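Local structure of cellulase IBT99 (Metagenomes, 6WBT) at residues Trp37-Asp42 against Lys73-Asp78. The protein probably hydrolyses 6-phospho-alpha-glucosides with the help of NAD and manganese. Numbering follows the deposited sequence.
Sequences WLYDID and KEAFTD. With NAD (nicotinamide-adenine-dinucleotide), chain G.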
ATOM      1  N   TRP A  37      38.792  15.755 -18.327  1.00 54.44           N
ATOM      2  CA  TRP A  37      38.197  17.048 -18.635  1.00 52.45           C
ATOM      3  C   TRP A  37      37.757  17.744 -17.356  1.00 49.58           C
ATOM      4  O   TRP A  37      37.129  17.126 -16.490  1.00 47.08           O
ATOM      5  CB  TRP A  37      37.008  16.888 -19.586  1.00 52.92           C
ATOM      6  CG  TRP A  37      37.414  16.656 -21.009  1.00 54.25           C
ATOM      7  CD1 TRP A  37      37.788  15.472 -21.572  1.00 54.04           C
ATOM      8  CD2 TRP A  37      37.488  17.638 -22.051  1.00 55.04           C
ATOM      9  NE1 TRP A  37      38.090  15.654 -22.900  1.00 54.96           N
ATOM     10  CE2 TRP A  37      37.915  16.975 -23.219  1.00 55.93           C
ATOM     11  CE3 TRP A  37      37.237  19.012 -22.109  1.00 55.25           C
ATOM     12  CZ2 TRP A  37      38.094  17.639 -24.431  1.00 57.56           C
ATOM     13  CZ3 TRP A  37      37.416  19.668 -23.314  1.00 56.35           C
ATOM     14  CH2 TRP A  37      37.840  18.982 -24.458  1.00 57.27           C
ATOM     15  N   LEU A  38      38.088  19.027 -17.244  1.00 50.16           N
ATOM     16  CA  LEU A  38      37.656  19.868 -16.135  1.00 49.71           C
ATOM     17  C   LEU A  38      36.711  20.921 -16.695  1.00 52.43           C
ATOM     18  O   LEU A  38      37.134  21.805 -17.447  1.00 55.00           O
ATOM     19  CB  LEU A  38      38.851  20.515 -15.438  1.00 47.46           C
ATOM     20  CG  LEU A  38      39.871  19.575 -14.793  1.00 47.20           C
ATOM     21  CD1 LEU A  38      40.973  20.378 -14.123  1.00 47.17           C
ATOM     22  CD2 LEU A  38      39.204  18.636 -13.795  1.00 46.13           C
ATOM     23  N   TYR A  39      35.435  20.825 -16.338  1.00 50.97           N
ATOM     24  CA  TYR A  39      34.419  21.763 -16.791  1.00 50.08           C
ATOM     25  C   TYR A  39      33.916  22.588 -15.617  1.00 49.48           C
ATOM     26  O   TYR A  39      33.740  22.071 -14.510  1.00 48.21           O
ATOM     27  CB  TYR A  39      33.246  21.035 -17.451  1.00 48.96           C
ATOM     28  CG  TYR A  39      32.027  21.907 -17.652  1.00 50.01           C
ATOM     29  CD1 TYR A  39      31.981  22.843 -18.675  1.00 52.11           C
ATOM     30  CD2 TYR A  39      30.922  21.793 -16.817  1.00 49.41           C
ATOM     31  CE1 TYR A  39      30.868  23.645 -18.862  1.00 53.36           C
ATOM     32  CE2 TYR A  39      29.805  22.589 -16.995  1.00 50.51           C
ATOM     33  CZ  TYR A  39      29.784  23.512 -18.018  1.00 52.52           C
ATOM     34  OH  TYR A  39      28.673  24.304 -18.195  1.00 53.19           O
ATOM     35  N   ASP A  40      33.677  23.871 -15.870  1.00 50.03           N
ATOM     36  CA  ASP A  40      33.191  24.781 -14.845  1.00 49.75           C
ATOM     37  C   ASP A  40      32.613  26.009 -15.528  1.00 51.67           C
ATOM     38  O   ASP A  40      32.898  26.286 -16.696  1.00 55.53           O
ATOM     39  CB  ASP A  40      34.308  25.172 -13.872  1.00 50.26           C
ATOM     40  CG  ASP A  40      33.780  25.635 -12.538  1.00 50.38           C
ATOM     41  OD1 ASP A  40      32.857  26.480 -12.513  1.00 50.08           O
ATOM     42  OD2 ASP A  40      34.284  25.138 -11.510  1.00 50.99           O
ATOM     43  N   ILE A  41      31.783  26.741 -14.782  1.00 49.53           N
ATOM     44  CA  ILE A  41      31.237  28.000 -15.275  1.00 50.03           C
ATOM     45  C   ILE A  41      32.099  29.195 -14.888  1.00 51.44           C
ATOM     46  O   ILE A  41      31.950  30.271 -15.482  1.00 52.92           O
ATOM     47  CB  ILE A  41      29.798  28.222 -14.772  1.00 49.58           C
ATOM     48  CG1 ILE A  41      29.781  28.365 -13.252  1.00 50.32           C
ATOM     49  CG2 ILE A  41      28.895  27.080 -15.217  1.00 48.62           C
ATOM     50  CD1 ILE A  41      28.428  28.728 -12.693  1.00 50.73           C
ATOM     51  N   ASP A  42      32.993  29.040 -13.916  1.00 51.51           N
ATOM     52  CA  ASP A  42      33.912  30.099 -13.510  1.00 53.79           C
ATOM     53  C   ASP A  42      35.269  29.804 -14.138  1.00 55.62           C
ATOM     54  O   ASP A  42      35.952  28.853 -13.743  1.00 54.38           O
ATOM     55  CB  ASP A  42      34.006  30.183 -11.985  1.00 54.59           C
ATOM     56  CG  ASP A  42      34.713  31.448 -11.499  1.00 57.09           C
ATOM     57  OD1 ASP A  42      35.229  32.221 -12.336  1.00 58.94           O
ATOM     58  OD2 ASP A  42      34.750  31.677 -10.272  1.00 56.47           O
ATOM     59  N   LYS A  73      29.365  22.102 -24.538  1.00 61.08           N
ATOM     60  CA  LYS A  73      29.347  21.187 -25.677  1.00 63.10           C
ATOM     61  C   LYS A  73      30.710  20.538 -25.883  1.00 64.58           C
ATOM     62  O   LYS A  73      30.793  19.338 -26.166  1.00 63.45           O
ATOM     63  CB  LYS A  73      28.901  21.918 -26.943  1.00 65.98           C
ATOM     64  CG  LYS A  73      28.707  20.990 -28.132  1.00 68.71           C
ATOM     65  CD  LYS A  73      28.018  21.682 -29.293  1.00 70.47           C
ATOM     66  CE  LYS A  73      27.713  20.692 -30.409  1.00 71.24           C
ATOM     67  NZ  LYS A  73      26.980  21.324 -31.539  1.00 73.39           N
ATOM     68  N   GLU A  74      31.789  21.310 -25.741  1.00 68.00           N
ATOM     69  CA  GLU A  74      33.121  20.723 -25.828  1.00 69.85           C
ATOM     70  C   GLU A  74      33.416  19.830 -24.630  1.00 66.94           C
ATOM     71  O   GLU A  74      34.147  18.840 -24.759  1.00 68.11           O
ATOM     72  CB  GLU A  74      34.176  21.825 -25.942  1.00 73.76           C
ATOM     73  CG  GLU A  74      35.601  21.313 -26.095  1.00 78.02           C
ATOM     74  CD  GLU A  74      36.615  22.433 -26.215  1.00 81.95           C
ATOM     75  OE1 GLU A  74      37.814  22.182 -25.970  1.00 82.86           O
ATOM     76  OE2 GLU A  74      36.213  23.566 -26.555  1.00 83.86           O
ATOM     77  N   ALA A  75      32.848  20.148 -23.467  1.00 61.91           N
ATOM     78  CA  ALA A  75      33.138  19.382 -22.261  1.00 57.54           C
ATOM     79  C   ALA A  75      32.371  18.067 -22.222  1.00 52.82           C
ATOM     80  O   ALA A  75      32.912  17.044 -21.784  1.00 51.37           O
ATOM     81  CB  ALA A  75      32.819  20.214 -21.019  1.00 57.43           C
ATOM     82  N   PHE A  76      31.120  18.066 -22.674  1.00 51.14           N
ATOM     83  CA  PHE A  76      30.243  16.914 -22.511  1.00 50.31           C
ATOM     84  C   PHE A  76      30.053  16.103 -23.787  1.00 50.80           C
ATOM     85  O   PHE A  76      29.308  15.120 -23.764  1.00 50.69           O
ATOM     86  CB  PHE A  76      28.877  17.362 -21.980  1.00 49.88           C
ATOM     87  CG  PHE A  76      28.939  18.010 -20.626  1.00 50.37           C
ATOM     88  CD1 PHE A  76      29.320  17.281 -19.513  1.00 49.81           C
ATOM     89  CD2 PHE A  76      28.609  19.345 -20.466  1.00 50.79           C
ATOM     90  CE1 PHE A  76      29.379  17.874 -18.266  1.00 49.82           C
ATOM     91  CE2 PHE A  76      28.664  19.944 -19.221  1.00 50.12           C
ATOM     92  CZ  PHE A  76      29.049  19.206 -18.121  1.00 50.11           C
ATOM     93  N   THR A  77      30.698  16.476 -24.889  1.00 52.68           N
ATOM     94  CA  THR A  77      30.580  15.691 -26.112  1.00 54.34           C
ATOM     95  C   THR A  77      31.302  14.359 -25.951  1.00 55.08           C
ATOM     96  O   THR A  77      32.483  14.322 -25.591  1.00 54.41           O
ATOM     97  CB  THR A  77      31.153  16.455 -27.305  1.00 54.17           C
ATOM     98  OG1 THR A  77      30.343  17.607 -27.569  1.00 54.59           O
ATOM     99  CG2 THR A  77      31.182  15.568 -28.542  1.00 52.97           C
ATOM    100  N   ASP A  78      30.583  13.266 -26.216  1.00 56.32           N
ATOM    101  CA  ASP A  78      31.123  11.911 -26.112  1.00 58.09           C
ATOM    102  C   ASP A  78      31.657  11.621 -24.710  1.00 54.87           C
ATOM    103  O   ASP A  78      32.585  10.830 -24.535  1.00 51.82           O
ATOM    104  CB  ASP A  78      32.211  11.665 -27.164  1.00 63.01           C
ATOM    105  CG  ASP A  78      32.444  10.191 -27.429  1.00 66.29           C
ATOM    106  OD1 ASP A  78      31.592   9.372 -27.026  1.00 67.29           O
ATOM    107  OD2 ASP A  78      33.483   9.852 -28.032  1.00 68.67           O
TER
HETATM  108  PA  NAD G 503      33.659  25.108  -4.223  1.00 60.71           P
HETATM  109  O1A NAD G 503      32.745  26.272  -4.034  1.00 60.66           O
HETATM  110  O2A NAD G 503      35.053  25.219  -3.701  1.00 60.79           O
HETATM  111  O5B NAD G 503      33.700  24.729  -5.784  1.00 59.49           O
HETATM  112  C5B NAD G 503      32.456  24.450  -6.483  1.00 58.93           C
HETATM  113  C4B NAD G 503      32.665  24.641  -7.966  1.00 58.74           C
HETATM  114  O4B NAD G 503      31.413  24.423  -8.670  1.00 58.72           O
HETATM  115  C3B NAD G 503      33.148  26.033  -8.406  1.00 58.92           C
HETATM  116  O3B NAD G 503      34.251  25.897  -9.294  1.00 58.79           O
HETATM  117  C2B NAD G 503      31.933  26.601  -9.147  1.00 59.17           C
HETATM  118  O2B NAD G 503      32.248  27.599 -10.094  1.00 58.27           O
HETATM  119  C1B NAD G 503      31.370  25.323  -9.751  1.00 59.38           C
HETATM  120  N9A NAD G 503      29.997  25.440 -10.229  1.00 60.57           N
HETATM  121  C8A NAD G 503      28.989  26.177  -9.661  1.00 61.63           C
HETATM  122  N7A NAD G 503      27.856  26.102 -10.313  1.00 62.42           N
HETATM  123  C5A NAD G 503      28.133  25.273 -11.390  1.00 61.78           C
HETATM  124  C6A NAD G 503      27.338  24.810 -12.456  1.00 61.66           C
HETATM  125  N6A NAD G 503      26.058  25.132 -12.616  1.00 62.06           N
HETATM  126  N1A NAD G 503      27.925  23.996 -13.365  1.00 61.36           N
HETATM  127  C2A NAD G 503      29.215  23.677 -13.198  1.00 61.28           C
HETATM  128  N3A NAD G 503      30.056  24.051 -12.238  1.00 61.17           N
HETATM  129  C4A NAD G 503      29.451  24.859 -11.352  1.00 61.40           C
HETATM  130  O3  NAD G 503      32.978  23.804  -3.585  1.00 63.16           O
HETATM  131  PN  NAD G 503      33.558  22.616  -2.676  1.00 64.77           P
HETATM  132  O1N NAD G 503      34.765  22.042  -3.341  1.00 65.78           O
HETATM  133  O2N NAD G 503      33.680  23.098  -1.269  1.00 64.49           O
HETATM  134  O5D NAD G 503      32.350  21.568  -2.775  1.00 65.09           O
HETATM  135  C5D NAD G 503      31.903  21.175  -4.096  1.00 64.02           C
HETATM  136  C4D NAD G 503      30.611  20.407  -3.975  1.00 63.82           C
HETATM  137  O4D NAD G 503      30.880  19.116  -3.384  1.00 64.07           O
HETATM  138  C3D NAD G 503      29.539  21.042  -3.076  1.00 64.18           C
HETATM  139  O3D NAD G 503      28.273  20.972  -3.718  1.00 65.01           O
HETATM  140  C2D NAD G 503      29.594  20.122  -1.853  1.00 63.47           C
HETATM  141  O2D NAD G 503      28.446  20.171  -1.021  1.00 62.16           O
HETATM  142  C1D NAD G 503      29.798  18.775  -2.534  1.00 65.22           C
HETATM  143  N1N NAD G 503      30.245  17.717  -1.585  1.00 67.80           N
HETATM  144  C2N NAD G 503      29.371  16.737  -1.199  1.00 69.46           C
HETATM  145  C3N NAD G 503      29.758  15.759  -0.296  1.00 71.34           C
HETATM  146  C7N NAD G 503      28.766  14.675   0.042  1.00 73.81           C
HETATM  147  O7N NAD G 503      28.738  14.217   1.181  1.00 75.16           O
HETATM  148  N7N NAD G 503      27.979  14.236  -0.930  1.00 74.43           N
HETATM  149  C4N NAD G 503      31.041  15.805   0.240  1.00 70.34           C
HETATM  150  C5N NAD G 503      31.922  16.776  -0.183  1.00 69.07           C
HETATM  151  C6N NAD G 503      31.507  17.720  -1.097  1.00 67.87           C
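The edge of the Phe76 ring is presented to one face of Tyr39, a T-shaped pair with centroids 4.8 Å apart and planes at 63°. Phe76 CE2 lies over that face, offset toward its rim, while Phe76 CZ reaches Tyr39 CD2 at 3.4 Å. Trp37 has the backbone O of Glu74 over one face, and Glu74 OE1 comes up in plane at its edge, 3.5 Å from Trp37 CH2, with ring and carboxylate 82° apart.

The setting is a Rossmann fold, with strand order 3-2-1-4-5-6 in its parallel portion: the second strand, 33-39, is covered here by the short helix 72-76 of the crossover leading from strand 66-69 to strand 81-84. Between these two contacts, Ala75 CB packs against Tyr39 CD1 at 3.6 Å. With CG anti to the backbone N (chi1 167°), Tyr39 sends its ring between this helix and the adenine, whose C2A is 4.0 Å from Tyr39 CE2. An alanine in place of Tyr39 would be likely to leave the Phe76 edge without its aromatic face and open a gap beside the adenine.

Just past the strand, the chain illustrates how this fold reads an adenosine ribose: Asp40 OD2 accepts from Gly13 N and, in a bond modelled too short for its length to be trusted, from NAD O3B, while Asp40 OD1 takes NAD O2B at 2.7 Å and closes an Asx turn by accepting Asp42 N, which approaches from above the carboxylate plane at 2.9 Å.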